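Local coordinates for malonyl CoA-acyl carrier protein transacylase (Bartonella henselae, PDB 3QAT), which probably catalyses transfer of the malonyl group from malonyl-CoA to acyl carrier protein in fatty acid biosynthesis, at residues 77-82 and 307-312. Sequence-based numbering, arbitrary orientation.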
ATOM      1  N   ILE A  77       4.890   6.502  13.073  1.00  9.50           N
ATOM      2  CA  ILE A  77       4.288   7.844  13.140  1.00 10.06           C
ATOM      3  C   ILE A  77       4.175   8.314  14.594  1.00 10.72           C
ATOM      4  O   ILE A  77       4.513   9.472  14.918  1.00 11.12           O
ATOM      5  CB  ILE A  77       2.898   7.917  12.432  1.00  9.65           C
ATOM      6  CG1 ILE A  77       3.027   7.710  10.902  1.00 10.02           C
ATOM      7  CG2 ILE A  77       2.155   9.258  12.777  1.00 11.57           C
ATOM      8  CD1 ILE A  77       3.766   8.867  10.128  1.00 11.72           C
ATOM      9  N   ARG A  78       3.678   7.434  15.467  1.00 10.39           N
ATOM     10  CA  ARG A  78       3.459   7.859  16.851  1.00 11.39           C
ATOM     11  C   ARG A  78       4.756   8.163  17.571  1.00 12.57           C
ATOM     12  O   ARG A  78       4.809   9.119  18.363  1.00 13.20           O
ATOM     13  CB  ARG A  78       2.652   6.832  17.639  1.00 12.07           C
ATOM     14  CG  ARG A  78       1.265   6.687  17.113  1.00 14.02           C
ATOM     15  CD  ARG A  78       0.357   7.722  17.711  1.00 17.36           C
ATOM     16  NE  ARG A  78      -1.023   7.496  17.274  1.00 15.49           N
ATOM     17  CZ  ARG A  78      -1.880   6.658  17.875  1.00 18.84           C
ATOM     18  NH1 ARG A  78      -1.514   5.918  18.914  1.00 20.18           N
ATOM     19  NH2 ARG A  78      -3.102   6.550  17.416  1.00 16.32           N
ATOM     20  N   VAL A  79       5.791   7.359  17.320  1.00 11.88           N
ATOM     21  CA  VAL A  79       7.124   7.676  17.870  1.00 13.27           C
ATOM     22  C   VAL A  79       7.628   9.035  17.361  1.00 13.62           C
ATOM     23  O   VAL A  79       8.072   9.869  18.157  1.00 14.10           O
ATOM     24  CB  VAL A  79       8.161   6.547  17.589  1.00 12.74           C
ATOM     25  CG1 VAL A  79       9.589   6.980  18.017  1.00 14.73           C
ATOM     26  CG2 VAL A  79       7.768   5.267  18.302  1.00 12.16           C
ATOM     27  N   MET A  80       7.530   9.280  16.046  1.00 13.43           N
ATOM     28  CA  MET A  80       7.923  10.572  15.484  1.00 14.05           C
ATOM     29  C   MET A  80       7.157  11.735  16.122  1.00 14.35           C
ATOM     30  O   MET A  80       7.748  12.774  16.474  1.00 15.07           O
ATOM     31  CB  MET A  80       7.728  10.604  13.961  1.00 14.30           C
ATOM     32  CG  MET A  80       8.642   9.627  13.228  1.00 13.67           C
ATOM     33  SD  MET A  80       8.417   9.729  11.425  1.00 15.80           S
ATOM     34  CE  MET A  80       9.366  11.180  10.978  1.00 17.75           C
ATOM     35  N   GLU A  81       5.844  11.577  16.269  1.00 13.39           N
ATOM     36  CA  GLU A  81       5.037  12.604  16.918  1.00 14.52           C
ATOM     37  C   GLU A  81       5.454  12.856  18.366  1.00 15.78           C
ATOM     38  O   GLU A  81       5.519  14.022  18.783  1.00 16.26           O
ATOM     39  CB  GLU A  81       3.550  12.289  16.798  1.00 13.50           C
ATOM     40  CG  GLU A  81       3.087  12.367  15.346  1.00 14.24           C
ATOM     41  CD  GLU A  81       1.652  11.934  15.185  1.00 15.84           C
ATOM     42  OE1 GLU A  81       1.180  11.056  15.951  1.00 16.57           O
ATOM     43  OE2 GLU A  81       1.007  12.468  14.258  1.00 19.16           O
ATOM     44  N   GLN A  82       5.775  11.808  19.131  1.00 16.10           N
ATOM     45  CA  GLN A  82       6.221  12.035  20.523  1.00 18.12           C
ATOM     46  C   GLN A  82       7.525  12.832  20.552  1.00 18.44           C
ATOM     47  O   GLN A  82       7.764  13.646  21.463  1.00 19.36           O
ATOM     48  CB  GLN A  82       6.390  10.721  21.307  1.00 18.05           C
ATOM     49  CG  GLN A  82       6.778  10.995  22.758  1.00 22.18           C
ATOM     50  CD  GLN A  82       6.467   9.869  23.740  1.00 26.77           C
ATOM     51  OE1 GLN A  82       5.829   8.866  23.403  1.00 27.47           O
ATOM     52  NE2 GLN A  82       6.923  10.046  24.986  1.00 27.77           N
ATOM     53  N   GLU A 307      17.077   4.932  14.631  1.00 16.31           N
ATOM     54  CA  GLU A 307      18.113   5.703  13.950  1.00 16.20           C
ATOM     55  C   GLU A 307      17.520   6.457  12.755  1.00 15.56           C
ATOM     56  O   GLU A 307      17.780   7.652  12.556  1.00 16.01           O
ATOM     57  CB  GLU A 307      19.245   4.765  13.478  1.00 17.37           C
ATOM     58  CG  GLU A 307      20.058   4.089  14.602  1.00 22.89           C
ATOM     59  CD  GLU A 307      19.296   3.096  15.505  1.00 27.69           C
ATOM     60  OE1 GLU A 307      18.323   2.424  15.050  1.00 24.37           O
ATOM     61  OE2 GLU A 307      19.681   2.994  16.706  1.00 29.71           O
ATOM     62  N   GLU A 308      16.714   5.753  11.963  1.00 13.92           N
ATOM     63  CA  GLU A 308      16.073   6.367  10.813  1.00 13.01           C
ATOM     64  C   GLU A 308      15.035   7.396  11.214  1.00 13.10           C
ATOM     65  O   GLU A 308      14.855   8.389  10.519  1.00 13.88           O
ATOM     66  CB  GLU A 308      15.417   5.285   9.924  1.00 11.27           C
ATOM     67  CG  GLU A 308      16.457   4.466   9.166  1.00 12.69           C
ATOM     68  CD  GLU A 308      15.845   3.318   8.391  1.00 14.06           C
ATOM     69  OE1 GLU A 308      14.749   2.852   8.792  1.00 13.04           O
ATOM     70  OE2 GLU A 308      16.467   2.873   7.388  1.00 14.36           O
ATOM     71  N   ILE A 309      14.336   7.150  12.319  1.00 12.82           N
ATOM     72  CA  ILE A 309      13.421   8.159  12.861  1.00 13.61           C
ATOM     73  C   ILE A 309      14.188   9.449  13.215  1.00 14.39           C
ATOM     74  O   ILE A 309      13.789  10.545  12.810  1.00 15.00           O
ATOM     75  CB  ILE A 309      12.627   7.617  14.074  1.00 13.33           C
ATOM     76  CG1 ILE A 309      11.551   6.632  13.585  1.00 12.87           C
ATOM     77  CG2 ILE A 309      12.010   8.768  14.883  1.00 14.68           C
ATOM     78  CD1 ILE A 309      11.065   5.687  14.685  1.00 13.27           C
ATOM     79  N   GLU A 310      15.295   9.309  13.922  1.00 16.59           N
ATOM     80  CA  GLU A 310      16.126  10.476  14.266  1.00 18.61           C
ATOM     81  C   GLU A 310      16.578  11.242  13.015  1.00 18.28           C
ATOM     82  O   GLU A 310      16.466  12.471  12.975  1.00 18.78           O
ATOM     83  CB  GLU A 310      17.327  10.081  15.157  1.00 19.49           C
ATOM     84  CG  GLU A 310      16.963   9.561  16.556  1.00 25.06           C
ATOM     85  CD  GLU A 310      16.282  10.599  17.443  1.00 31.59           C
ATOM     86  OE1 GLU A 310      16.396  11.818  17.175  1.00 35.60           O
ATOM     87  OE2 GLU A 310      15.638  10.190  18.433  1.00 35.34           O
ATOM     88  N   ALA A 311      17.030  10.513  11.983  1.00 18.08           N
ATOM     89  CA  ALA A 311      17.499  11.121  10.740  1.00 17.99           C
ATOM     90  C   ALA A 311      16.370  11.858  10.026  1.00 18.41           C
ATOM     91  O   ALA A 311      16.560  12.980   9.541  1.00 18.79           O
ATOM     92  CB  ALA A 311      18.132  10.061   9.828  1.00 17.85           C
ATOM     93  N   ALA A 312      15.177  11.243   9.985  1.00 16.72           N
ATOM     94  CA  ALA A 312      14.033  11.863   9.325  1.00 16.70           C
ATOM     95  C   ALA A 312      13.632  13.162  10.044  1.00 17.05           C
ATOM     96  O   ALA A 312      13.328  14.173   9.395  1.00 16.73           O
ATOM     97  CB  ALA A 312      12.838  10.871   9.271  1.00 15.54           C
TER
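V79 and M80 meet I309 and A312 without any flat group on either side: no ring, amide, carboxylate or guanidinium joins the contact, which is made of aliphatic carbons and the methyl end of a methionine. I309 is the residue reached by both V79 and M80, and it meets them with different branches. Its CD1 methyl lies 3.9 Å from V79 CG1, the two side chains crossing at about a right angle. Its CG2 branch packs 3.8 Å from CG of M80, against the inner part of the thioether chain rather than its sulfur. The first torsion of I309 sets CG1 beside the backbone N and CG2 anti to it, and the extended second torsion (chi2 159°) carries CD1 on to V79. The CB of M80 does not aim straight at the second helix, but the bend at the end of its chain (chi3 80°) brings the terminal methyl across to A312. There CE of M80 lies 3.9 Å from CB of A312.

The segment axes come within 10.5 Å and cross at -52°. The CA atoms of M80 and I309 are the nearest pair, at 6.6 Å. Helix 306-316 follows the edge strand 299-303 of the four-stranded parallel sheet, and V303 on that strand touches M80, I309 and A312. M80 also reaches F9 of strand 6-11, while V79 leans on A32 and F29, and L83 abuts I309. The contact joins helix 62-82 to helix 306-316 beside the parallel sheet of the acyltransferase fold, whose strands 299-303 and 6-11 touch the same side chains.

All four touching residues are buried and apolar, and every approach is at van der Waals distance, so the two segments are held together by dispersion and the exclusion of water, without directional bonds between them.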